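L-2,4-diaminobutyric acid acetyltransferase (Geobacillus sp., PDB 6SLL) catalyses transfer of the acetyl group of acetyl coenzyme A to L-2,4-diaminobutyric acid, a step in the biosynthesis of the chemical chaperone ectoine. Local coordinates at residues B[23-28]-B[56-61]; B[29-34]-B[68-73]; B[89-94]-B[101-106]; B[119-124]-B[173-178]. One frame throughout, in Å; residues are numbered along the deposited sequence.

Interaction 1: residues B[23-28]-B[56-61]; sequences RPEARD and YFNDTC
Asn58 reaches across to the backbone of Pro24 and joins two loops of the GNAT fold: residues 23-28, which lead from strand 20-22 into helix 29-39, and residues 56-61, which lead from helix 47-56 into strand 62-66. Its amide nitrogen ND2 gives a hydrogen bond of 2.8 Å to Pro24 O. The bond is nearly straight, 161° at the hydrogen, and the acceptor lies in the amide plane. With chi1 at 63° the CG of Asn58 sits between its own backbone N and carbonyl carbon, and the amide is thereby presented to the loop opposite. The Pro24 ring adds an apolar patch beside this bond: CG rests 3.8 Å from Asn58 CB and 3.6 Å from Cys61 CB, while Ile63 of strand 62-66 packs on the same proline. Arg23 passes over one face of the Asn58 amide. Its CB approaches Asn58 O at 3.4 Å and its CD passes 3.6 Å from Asn58 ND2. The charged end runs on past the asparagine toward Asp59, but Arg23 NE stays 4.5 Å from Asp59 OD2 and no N-H points at that oxygen, which leaves charge attraction alone; Asp59 has its salt bridge with Arg81 of the second subunit. Glu25 comes in beyond ND2, close to the plane of the amide, its carboxylate turned nearly at right angles to it. Behind it the turn is held by Glu25 N, bonded to Asp28 OD2. A water accepts a hydrogen bond from Asn58 ND2 at 2.9 Å.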
# COMPACT_ATOMS: atom_id res chain seq x y z
N ARG B 23 2.69 15.11 -8.97
CA ARG B 23 2.73 13.75 -8.46
C ARG B 23 3.99 13.51 -7.63
O ARG B 23 5.06 14.17 -7.84
CB ARG B 23 2.56 12.72 -9.60
CG ARG B 23 3.84 12.55 -10.35
CD ARG B 23 3.63 11.48 -11.51
NE ARG B 23 2.33 11.64 -12.35
CZ ARG B 23 1.90 12.51 -13.29
NH1 ARG B 23 2.65 13.16 -13.51
NH2 ARG B 23 0.79 12.91 -14.02
N PRO B 24 3.89 12.64 -6.67
CA PRO B 24 5.09 12.32 -5.88
C PRO B 24 6.06 11.47 -6.64
O PRO B 24 5.70 10.91 -7.69
CB PRO B 24 4.51 11.55 -4.69
CG PRO B 24 3.31 10.85 -5.25
CD PRO B 24 2.72 11.88 -6.24
N GLU B 25 7.24 11.31 -6.08
CA GLU B 25 8.26 10.41 -6.54
C GLU B 25 8.74 9.59 -5.32
O GLU B 25 8.50 10.00 -4.19
CB GLU B 25 9.40 11.16 -7.22
CG GLU B 25 8.90 12.14 -8.27
CD GLU B 25 8.46 11.39 -9.49
OE1 GLU B 25 8.84 10.17 -9.68
OE2 GLU B 25 7.72 11.97 -10.29
N ALA B 26 9.49 8.53 -5.61
CA ALA B 26 10.02 7.71 -4.49
C ALA B 26 10.80 8.55 -3.48
O ALA B 26 10.70 8.35 -2.27
CB ALA B 26 10.82 6.56 -5.01
N ARG B 27 11.59 9.51 -4.02
CA ARG B 27 12.41 10.35 -3.14
C ARG B 27 11.60 11.22 -2.15
O ARG B 27 12.24 11.75 -1.24
CB ARG B 27 13.39 11.14 -3.94
CG ARG B 27 12.71 12.24 -4.86
CD ARG B 27 13.73 13.01 -5.73
NE ARG B 27 13.07 14.17 -6.37
CZ ARG B 27 13.81 14.98 -7.13
NH1 ARG B 27 15.07 14.66 -7.30
NH2 ARG B 27 13.32 16.01 -7.77
N ASP B 28 10.32 11.42 -2.44
CA ASP B 28 9.48 12.17 -1.53
C ASP B 28 9.08 11.37 -0.24
O ASP B 28 8.41 11.90 0.62
CB ASP B 28 8.26 12.64 -2.22
CG ASP B 28 8.53 13.63 -3.30
OD1 ASP B 28 9.30 14.60 -3.10
OD2 ASP B 28 7.93 13.46 -4.38
N TYR B 56 5.51 3.23 -7.34
CA TYR B 56 4.57 2.37 -8.10
C TYR B 56 3.20 2.99 -8.28
O TYR B 56 2.51 2.62 -9.24
CB TYR B 56 4.50 1.01 -7.44
CG TYR B 56 5.75 0.22 -7.49
CD1 TYR B 56 6.05 -0.55 -8.58
CD2 TYR B 56 6.67 0.25 -6.48
CE1 TYR B 56 7.25 -1.20 -8.70
CE2 TYR B 56 7.90 -0.39 -6.57
CZ TYR B 56 8.17 -1.13 -7.70
OH TYR B 56 9.39 -1.78 -7.80
N PHE B 57 2.76 3.85 -7.38
CA PHE B 57 1.40 4.35 -7.33
C PHE B 57 1.29 5.82 -7.69
O PHE B 57 0.25 6.45 -7.53
CB PHE B 57 0.70 4.05 -6.02
CG PHE B 57 0.54 2.61 -5.75
CD1 PHE B 57 -0.57 1.91 -6.29
CD2 PHE B 57 1.43 1.89 -5.04
CE1 PHE B 57 -0.74 0.58 -6.04
CE2 PHE B 57 1.28 0.52 -4.82
CZ PHE B 57 0.18 -0.13 -5.32
N ASN B 58 2.41 6.45 -8.15
CA ASN B 58 2.42 7.94 -8.14
C ASN B 58 1.49 8.52 -9.17
O ASN B 58 1.08 9.67 -9.04
CB ASN B 58 3.78 8.52 -8.27
CG ASN B 58 4.49 8.23 -9.52
OD1 ASN B 58 4.16 7.35 -10.32
ND2 ASN B 58 5.51 8.99 -9.77
N ASP B 59 1.07 7.74 -10.17
CA ASP B 59 0.10 8.23 -11.18
C ASP B 59 -1.25 8.57 -10.57
O ASP B 59 -2.00 9.31 -11.20
CB ASP B 59 -0.06 7.17 -12.29
CG ASP B 59 1.30 6.79 -12.87
OD1 ASP B 59 1.95 5.90 -12.29
OD2 ASP B 59 1.73 7.43 -13.79
N THR B 60 -1.55 8.02 -9.41
CA THR B 60 -2.80 8.25 -8.71
C THR B 60 -2.56 8.84 -7.32
O THR B 60 -3.42 8.62 -6.45
CB THR B 60 -3.64 6.97 -8.65
OG1 THR B 60 -2.92 5.93 -7.97
CG2 THR B 60 -4.05 6.49 -10.00
N CYS B 61 -1.46 9.57 -7.13
CA CYS B 61 -1.22 10.27 -5.87
C CYS B 61 -0.93 11.74 -6.17
O CYS B 61 -0.62 12.11 -7.33
CB CYS B 61 -0.03 9.65 -5.11
SG CYS B 61 -0.29 7.97 -4.54
O HOH W 1 7.88 8.87 -11.52

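Interaction 2: residues B[29-34]-B[68-73]; sequences GTRVWE and GDIVGF
Arg31 lays its guanidinium over the side chain of Ile70, and the end methyl CD1 of the isoleucine sits 3.7 Å above the centre of that flat group. The arginine chain leaves the helix extended and then bends at chi3 (-55°), which folds the charged end back across Ile70 while the arginine CB also meets CD1. Ile70 answers with a stretched chain that carries CD1 out to the arginine. The edge of the guanidinium looks toward the start of the strand, where NH1 makes a weak, strongly bent hydrogen bond to Gly68 O at 3.0 Å. A water accepts from both Arg31 NH1 and Ile70 N, at 3.3 and 2.9 Å, and links the same two segments. This is a helix packed on the central sheet of the GNAT fold: the axes of 29-34 and 69-73 cross at -66° and come within 8.9 Å. Strand 69-78 carries a classic beta bulge here, with Val71 and Gly72 both facing Ala64 of strand 62-66. The next residue of the helix, Val32, meets the more buried part of the strand. Its CG1, anti to the backbone N, stands over the face of the Phe73 ring in a CH-pi contact, 3.5 Å from the centroid and 5° off the normal, while CG2 lies toward CD1 of the ring. Ile63 of strand 62-66 packs against both Val32 and Phe73, and Tyr50 of helix 47-56 also touches Val32.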
# COMPACT_ATOMS: atom_id res chain seq x y z
N GLY B 29 9.44 10.06 -0.23
CA GLY B 29 8.87 9.21 0.79
C GLY B 29 9.13 9.69 2.22
O GLY B 29 8.17 9.70 3.03
N THR B 30 10.39 10.09 2.54
CA THR B 30 10.63 10.59 3.87
C THR B 30 9.84 11.79 4.25
O THR B 30 9.29 11.91 5.34
CB THR B 30 12.15 10.74 4.08
OG1 THR B 30 12.69 9.44 4.34
CG2 THR B 30 12.47 11.67 5.21
N ARG B 31 9.80 12.80 3.33
CA ARG B 31 9.11 14.03 3.67
C ARG B 31 7.61 13.83 3.78
O ARG B 31 6.91 14.46 4.58
CB ARG B 31 9.44 15.15 2.70
CG ARG B 31 10.85 15.68 2.88
CD ARG B 31 11.21 17.03 2.14
NE ARG B 31 10.99 17.01 0.81
CZ ARG B 31 10.65 18.05 0.11
NH1 ARG B 31 10.24 19.31 0.52
NH2 ARG B 31 10.57 17.84 -1.20
N VAL B 32 7.09 12.91 2.92
CA VAL B 32 5.66 12.55 3.07
C VAL B 32 5.39 11.85 4.39
O VAL B 32 4.44 12.15 5.10
CB VAL B 32 5.20 11.67 1.85
CG1 VAL B 32 3.83 11.10 2.13
CG2 VAL B 32 5.22 12.51 0.61
N TRP B 33 6.28 10.91 4.77
CA TRP B 33 6.19 10.22 6.04
C TRP B 33 6.14 11.25 7.19
O TRP B 33 5.34 11.12 8.11
CB TRP B 33 7.34 9.24 6.14
CG TRP B 33 7.41 8.48 7.45
CD1 TRP B 33 6.73 7.37 7.79
CD2 TRP B 33 8.22 8.85 8.60
NE1 TRP B 33 7.07 6.99 9.07
CE2 TRP B 33 7.98 7.86 9.58
CE3 TRP B 33 9.14 9.87 8.82
CZ2 TRP B 33 8.63 7.87 10.78
CZ3 TRP B 33 9.82 9.86 10.01
CH2 TRP B 33 9.55 8.90 10.99
N GLU B 34 7.07 12.21 7.12
CA GLU B 34 7.09 13.25 8.17
C GLU B 34 5.81 14.03 8.24
O GLU B 34 5.28 14.33 9.35
CB GLU B 34 8.28 14.18 7.95
CG GLU B 34 9.64 13.48 8.23
CD GLU B 34 10.83 14.28 7.90
OE1 GLU B 34 10.71 15.19 7.07
OE2 GLU B 34 11.90 13.98 8.46
N GLY B 68 8.75 25.45 -1.01
CA GLY B 68 9.72 24.33 -0.84
C GLY B 68 9.42 23.24 0.10
O GLY B 68 10.17 22.30 0.16
N ASP B 69 8.33 23.44 0.88
CA ASP B 69 7.92 22.48 1.92
C ASP B 69 6.72 21.66 1.38
O ASP B 69 5.83 22.22 0.76
CB ASP B 69 7.41 23.19 3.20
CG ASP B 69 8.46 23.87 3.92
OD1 ASP B 69 9.67 23.56 3.71
OD2 ASP B 69 8.05 24.94 4.42
N ILE B 70 6.75 20.35 1.62
CA ILE B 70 5.56 19.52 1.33
C ILE B 70 4.53 19.92 2.37
O ILE B 70 4.75 19.75 3.58
CB ILE B 70 5.89 18.02 1.22
CG1 ILE B 70 6.79 17.75 -0.06
CG2 ILE B 70 4.58 17.24 1.19
CD1 ILE B 70 7.28 16.29 -0.13
N VAL B 71 3.39 20.39 1.92
CA VAL B 71 2.29 20.79 2.78
C VAL B 71 1.04 19.95 2.63
O VAL B 71 0.08 20.13 3.37
CB VAL B 71 2.01 22.29 2.69
CG1 VAL B 71 3.22 23.13 3.16
CG2 VAL B 71 1.52 22.68 1.33
N GLY B 72 0.99 19.09 1.58
CA GLY B 72 -0.18 18.24 1.37
C GLY B 72 0.20 17.00 0.67
O GLY B 72 1.15 16.95 -0.15
N PHE B 73 -0.58 15.95 0.91
CA PHE B 73 -0.40 14.63 0.22
C PHE B 73 -1.75 13.97 0.15
O PHE B 73 -2.54 13.99 1.11
CB PHE B 73 0.59 13.77 1.00
CG PHE B 73 0.80 12.38 0.43
CD1 PHE B 73 1.53 12.21 -0.69
CD2 PHE B 73 0.34 11.27 1.10
CE1 PHE B 73 1.80 10.94 -1.19
CE2 PHE B 73 0.58 9.99 0.66
CZ PHE B 73 1.32 9.83 -0.49
O HOH W 2 8.65 19.10 3.39

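Interaction 3: residues B[89-94]-B[101-106]; sequences WQVAVA and GIAKAM. With COA (coenzyme A), chain F; DAB (2,4-diaminobutyric acid), chain G.
Apolar contacts carry the meeting of strand 85-93 with helix 102-112, centred on Val93. Its CG2, beside the backbone N, touches Ala103 CB at 4.0 Å and Ile102 CG2 at 4.1 Å. Val93 CG2 also lies 3.8 Å from Met106 CE. The bend of Met106 at chi3 (-64°) brings this methyl back to the strand, where CE is also 3.7 Å from Ala92 O. Val91 CG1 lies 4.2 Å from Ala103 CB and also faces the Met106 methyl.

Hydrogen bonds to coenzyme A follow from the same backbones. Val93 N donates to the pantetheine carbonyl O9P at 3.0 Å and nearly straight (169°). At the helix start, Gly101 N reaches COA O1A, Ala103 N reaches O4A and Lys104 N reaches O2A, so the pyrophosphate is gripped by main-chain N-H groups; the positive end of the helix probably helps to balance its charge. Lys104 NZ extends to the 3'-phosphate at O7A and also forms a salt bridge with Glu143.

Bonds to diaminobutyric acid come from Trp89 and Gln90, earlier in the same strand. Trp89 O accepts from DAB ND at 2.9 Å, while Gln90 NE2 donates to the carboxylate oxygen OXT at 3.0 Å. Asp43, Thr125 and Glu168 also hydrogen-bond the substrate. The strand and helix belong to a beta-alpha-beta unit, and the pyrophosphate loop running into the helix is the acetyl coenzyme A site characteristic of GNAT acetyltransferases.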
# COMPACT_ATOMS: atom_id res chain seq x y z
N TRP B 89 -6.69 6.66 0.15
CA TRP B 89 -6.14 6.10 1.36
C TRP B 89 -5.90 7.15 2.39
O TRP B 89 -6.58 7.15 3.44
CB TRP B 89 -4.91 5.28 0.99
CG TRP B 89 -4.24 4.55 2.11
CD1 TRP B 89 -4.57 4.52 3.46
CD2 TRP B 89 -3.09 3.71 1.96
NE1 TRP B 89 -3.65 3.73 4.09
CE2 TRP B 89 -2.73 3.24 3.22
CE3 TRP B 89 -2.33 3.35 0.87
CZ2 TRP B 89 -1.67 2.38 3.42
CZ3 TRP B 89 -1.27 2.46 1.06
CH2 TRP B 89 -0.95 2.02 2.33
N GLN B 90 -4.96 8.09 2.19
CA GLN B 90 -4.68 9.14 3.18
C GLN B 90 -4.70 10.50 2.49
O GLN B 90 -4.11 10.66 1.41
CB GLN B 90 -3.32 8.91 3.88
CG GLN B 90 -3.32 7.64 4.71
CD GLN B 90 -2.05 7.40 5.48
OE1 GLN B 90 -0.97 7.38 4.91
NE2 GLN B 90 -2.18 7.23 6.77
N VAL B 91 -5.32 11.45 3.16
CA VAL B 91 -5.27 12.87 2.78
C VAL B 91 -4.71 13.64 3.94
O VAL B 91 -5.33 13.56 5.04
CB VAL B 91 -6.64 13.40 2.33
CG1 VAL B 91 -6.55 14.82 1.89
CG2 VAL B 91 -7.37 12.51 1.36
N ALA B 92 -3.68 14.40 3.74
CA ALA B 92 -3.08 15.20 4.84
C ALA B 92 -2.71 16.58 4.33
O ALA B 92 -2.13 16.68 3.25
CB ALA B 92 -1.79 14.50 5.32
N VAL B 93 -2.98 17.59 5.16
CA VAL B 93 -2.43 18.92 4.91
C VAL B 93 -1.78 19.34 6.23
O VAL B 93 -2.34 19.18 7.34
CB VAL B 93 -3.55 19.88 4.45
CG1 VAL B 93 -3.09 21.34 4.44
CG2 VAL B 93 -4.08 19.47 3.08
N ALA B 94 -0.60 19.93 6.14
CA ALA B 94 0.14 20.41 7.30
C ALA B 94 -0.72 21.42 8.05
O ALA B 94 -1.39 22.28 7.46
CB ALA B 94 1.43 21.08 6.83
N GLY B 101 -7.90 25.55 1.24
CA GLY B 101 -8.37 24.89 0.03
C GLY B 101 -7.34 23.90 -0.55
O GLY B 101 -7.62 23.42 -1.67
N ILE B 102 -6.28 23.58 0.12
CA ILE B 102 -5.26 22.69 -0.47
C ILE B 102 -5.82 21.30 -0.63
O ILE B 102 -5.61 20.68 -1.65
CB ILE B 102 -3.97 22.76 0.37
CG1 ILE B 102 -3.36 24.17 0.31
CG2 ILE B 102 -2.99 21.71 -0.12
CD1 ILE B 102 -2.18 24.36 1.25
N ALA B 103 -6.51 20.76 0.39
CA ALA B 103 -7.03 19.42 0.21
C ALA B 103 -8.06 19.36 -0.93
O ALA B 103 -8.02 18.40 -1.73
CB ALA B 103 -7.66 18.87 1.49
N LYS B 104 -8.94 20.35 -1.03
CA LYS B 104 -9.91 20.35 -2.10
C LYS B 104 -9.19 20.42 -3.45
O LYS B 104 -9.59 19.74 -4.39
CB LYS B 104 -10.83 21.51 -1.94
CG LYS B 104 -11.94 21.64 -2.92
CD LYS B 104 -12.79 22.90 -2.68
CE LYS B 104 -13.55 22.87 -1.39
NZ LYS B 104 -14.72 23.87 -1.44
N ALA B 105 -8.16 21.20 -3.55
CA ALA B 105 -7.40 21.34 -4.80
C ALA B 105 -6.66 20.03 -5.09
O ALA B 105 -6.58 19.64 -6.29
CB ALA B 105 -6.41 22.50 -4.76
N MET B 106 -6.12 19.35 -4.10
CA MET B 106 -5.46 18.11 -4.37
C MET B 106 -6.45 17.05 -4.87
O MET B 106 -6.14 16.28 -5.77
CB MET B 106 -4.79 17.52 -3.10
CG MET B 106 -3.52 18.24 -2.67
SD MET B 106 -2.56 17.37 -1.43
CE MET B 106 -3.70 17.37 -0.04
N1A COA F . -13.43 23.72 10.21
C2A COA F . -14.47 23.79 9.37
N3A COA F . -14.53 23.42 8.09
C4A COA F . -13.33 22.96 7.63
C5A COA F . -12.20 22.82 8.43
C6A COA F . -12.24 23.21 9.78
N6A COA F . -11.24 23.16 10.61
N7A COA F . -11.16 22.38 7.62
C8A COA F . -11.68 22.18 6.42
N9A COA F . -13.00 22.49 6.41
C1B COA F . -13.87 22.36 5.33
C2B COA F . -13.73 23.51 4.32
O2B COA F . -14.51 24.60 4.68
C3B COA F . -14.06 22.76 3.04
O3B COA F . -15.53 22.51 3.06
P3B COA F . -16.54 23.39 2.14
O7A COA F . -16.16 22.81 0.76
O8A COA F . -17.92 23.12 2.74
O9A COA F . -15.90 24.85 1.88
C4B COA F . -13.45 21.40 3.28
O4B COA F . -13.50 21.15 4.66
C5B COA F . -12.09 21.31 2.59
O5B COA F . -11.24 22.39 3.05
P1A COA F . -9.71 22.52 2.64
O1A COA F . -9.26 23.86 3.03
O2A COA F . -9.49 22.05 1.26
O3A COA F . -9.09 21.44 3.67
P2A COA F . -7.57 21.42 4.23
O4A COA F . -6.62 21.75 3.15
O5A COA F . -7.52 22.24 5.48
O6A COA F . -7.39 19.91 4.56
CBP COA F . -7.72 17.92 5.88
CCP COA F . -8.39 19.08 5.19
CDP COA F . -8.83 16.93 6.32
CEP COA F . -6.79 17.25 4.93
CAP COA F . -6.95 18.52 7.10
OAP COA F . -7.93 19.04 8.04
C9P COA F . -6.05 17.58 7.83
O9P COA F . -5.02 17.08 7.34
N8P COA F . -6.46 17.32 9.09
C7P COA F . -5.86 16.53 10.05
C6P COA F . -6.14 17.09 11.54
C5P COA F . -7.49 16.73 12.06
O5P COA F . -8.51 16.96 11.32
N4P COA F . -7.62 16.33 13.20
C3P COA F . -8.96 15.99 13.83
C2P COA F . -8.62 15.26 15.34
S1P COA F . -8.15 16.57 16.42
N DAB G . -6.99 6.09 9.35
CA DAB G . -6.66 5.48 8.03
C DAB G . -5.24 5.88 7.68
O DAB G . -4.72 5.25 6.77
CB DAB G . -7.65 5.90 6.94
CG DAB G . -7.58 7.34 6.53
ND DAB G . -8.60 7.59 5.47
OXT DAB G . -4.69 6.81 8.27

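Interaction 4: residues B[119-124]-B[173-178]; sequences VRFIET and IGPFFN
The antiparallel pairing of strands 121-125 and 168-173 ends here at Ile122 and Ile173, a hydrogen-bonded pair: Ile122 N donates to Ile173 O at 2.9 Å, and Ile173 N to Ile122 O at 2.8 Å, the latter almost straight at 173°. Beyond Ile173 the chain leaves regular strand geometry through Gly174 and a cis peptide bond before Pro175. Phe176 N still reaches back to Arg120 O at 2.8 Å, which carries the attachment past the last strand pair. In the sheet of this GNAT fold, strand 121-125 is also bonded on its other edge to strand 85-93, so the C-terminal tail after residue 173 is laid along the end of an interior strand. Side chains hold the tail on both faces. Phe121 has Pro175 CA over its ring in a CH-pi contact, while Ile122 CD1 meets the edge of the Phe176 ring at Phe176 CZ, 3.8 Å away. Arg120 runs extended from CG to NE, alongside Pro175, whose CB lies over one guanidinium face, 3.4 Å from Arg120 CZ. In the guanidinium plane NE donates to Phe177 O at 2.8 Å, and NH2 adds a weak second bond; NH2 also forms a salt bridge with Asp179. Phe177, with chi1 at 59°, turns its ring back so that Arg120 CG stands over its face and Val119 O lies at its edge, 3.4 Å from Phe177 CE1.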
# COMPACT_ATOMS: atom_id res chain seq x y z
N VAL B 119 -12.66 6.70 -13.79
CA VAL B 119 -13.05 6.38 -12.45
C VAL B 119 -14.51 6.78 -12.28
O VAL B 119 -14.92 7.93 -12.51
CB VAL B 119 -12.17 7.12 -11.46
CG1 VAL B 119 -12.79 7.09 -10.05
CG2 VAL B 119 -10.78 6.54 -11.42
N ARG B 120 -15.32 5.83 -11.86
CA ARG B 120 -16.71 6.06 -11.67
C ARG B 120 -17.12 6.19 -10.20
O ARG B 120 -18.19 6.77 -9.93
CB ARG B 120 -17.50 4.98 -12.39
CG ARG B 120 -18.90 5.34 -12.85
CD ARG B 120 -19.59 4.17 -13.57
NE ARG B 120 -20.97 4.55 -13.72
CZ ARG B 120 -22.03 3.95 -13.23
NH1 ARG B 120 -21.88 2.69 -12.67
NH2 ARG B 120 -23.23 4.40 -13.50
N PHE B 121 -16.29 5.72 -9.27
CA PHE B 121 -16.52 5.85 -7.84
C PHE B 121 -15.25 6.18 -7.10
O PHE B 121 -14.21 5.61 -7.50
CB PHE B 121 -17.10 4.54 -7.24
CG PHE B 121 -18.48 4.20 -7.77
CD1 PHE B 121 -19.58 4.63 -7.10
CD2 PHE B 121 -18.60 3.39 -8.83
CE1 PHE B 121 -20.86 4.37 -7.55
CE2 PHE B 121 -19.90 3.03 -9.31
CZ PHE B 121 -21.01 3.59 -8.65
N ILE B 122 -15.35 6.94 -6.03
CA ILE B 122 -14.31 7.01 -5.02
C ILE B 122 -14.79 6.21 -3.83
O ILE B 122 -15.96 6.37 -3.39
CB ILE B 122 -14.01 8.43 -4.62
CG1 ILE B 122 -13.27 9.18 -5.74
CG2 ILE B 122 -13.28 8.49 -3.32
CD1 ILE B 122 -13.15 10.69 -5.48
N GLU B 123 -13.88 5.44 -3.21
CA GLU B 123 -14.03 4.85 -1.89
C GLU B 123 -13.05 5.42 -0.94
O GLU B 123 -11.86 5.53 -1.40
CB GLU B 123 -13.92 3.25 -1.97
CG GLU B 123 -15.15 2.58 -2.51
CD GLU B 123 -15.10 1.13 -2.62
OE1 GLU B 123 -16.03 0.55 -3.25
OE2 GLU B 123 -14.16 0.45 -2.10
N THR B 124 -13.39 5.66 0.31
CA THR B 124 -12.44 6.13 1.32
C THR B 124 -13.08 5.82 2.67
O THR B 124 -14.29 5.76 2.72
CB THR B 124 -12.12 7.61 1.12
OG1 THR B 124 -10.97 7.95 1.86
CG2 THR B 124 -13.26 8.52 1.49
N ILE B 173 -18.56 7.34 -3.12
CA ILE B 173 -19.01 8.54 -3.81
C ILE B 173 -19.10 8.26 -5.28
O ILE B 173 -18.16 7.77 -5.89
CB ILE B 173 -18.07 9.67 -3.59
CG1 ILE B 173 -17.95 10.04 -2.07
CG2 ILE B 173 -18.45 10.92 -4.37
CD1 ILE B 173 -16.75 10.84 -1.73
N GLY B 174 -20.27 8.46 -5.85
CA GLY B 174 -20.53 8.14 -7.22
C GLY B 174 -21.90 7.64 -7.43
O GLY B 174 -22.68 7.49 -6.51
N PRO B 175 -22.25 7.32 -8.74
CA PRO B 175 -21.33 7.29 -9.88
C PRO B 175 -21.09 8.64 -10.45
O PRO B 175 -21.92 9.53 -10.52
CB PRO B 175 -22.08 6.47 -10.90
CG PRO B 175 -23.56 6.68 -10.53
CD PRO B 175 -23.58 6.78 -9.07
N PHE B 176 -19.82 8.85 -10.92
CA PHE B 176 -19.43 10.13 -11.52
C PHE B 176 -20.01 10.31 -12.89
O PHE B 176 -20.10 11.43 -13.41
CB PHE B 176 -17.91 10.33 -11.57
CG PHE B 176 -17.35 10.52 -10.25
CD1 PHE B 176 -17.49 11.69 -9.61
CD2 PHE B 176 -16.54 9.62 -9.69
CE1 PHE B 176 -16.96 11.90 -8.36
CE2 PHE B 176 -15.96 9.84 -8.50
CZ PHE B 176 -16.20 10.88 -7.73
N PHE B 177 -20.39 9.22 -13.57
CA PHE B 177 -20.92 9.30 -14.89
C PHE B 177 -21.80 8.12 -15.14
O PHE B 177 -21.74 7.09 -14.45
CB PHE B 177 -19.87 9.43 -15.99
CG PHE B 177 -18.88 8.34 -16.08
CD1 PHE B 177 -17.72 8.29 -15.29
CD2 PHE B 177 -18.98 7.30 -16.93
CE1 PHE B 177 -16.80 7.25 -15.31
CE2 PHE B 177 -18.08 6.20 -16.96
CZ PHE B 177 -17.00 6.24 -16.17
N ASN B 178 -22.68 8.22 -16.12
CA ASN B 178 -23.70 7.18 -16.47
C ASN B 178 -23.07 6.00 -17.13
O ASN B 178 -22.01 6.05 -17.72
CB ASN B 178 -24.74 7.80 -17.39
CG ASN B 178 -25.71 8.66 -16.63
OD1 ASN B 178 -26.80 8.20 -16.20
ND2 ASN B 178 -25.44 9.96 -16.60

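Interaction 3 is the buried core contact, joining a central strand and its helix by apolar packing while their main-chain groups serve the ligands. Interaction 2 adjoins it directly: strands 69-78 and 85-93 are sheet neighbours, and Met106 SD packs against Phe73 N. Its buried end is likewise apolar, but toward the surface it turns to arginine and water. Interactions 1 and 2 touch through Asp28 and Ile70, and both lie beside the second subunit; interaction 1 relies on a hydrogen bond from a side-chain amide to a backbone carbonyl of the other loop. Interaction 4, about 28 Å from interaction 2 between centres, reaches the same sheet beyond the chain's centre and depends most on backbone pairing.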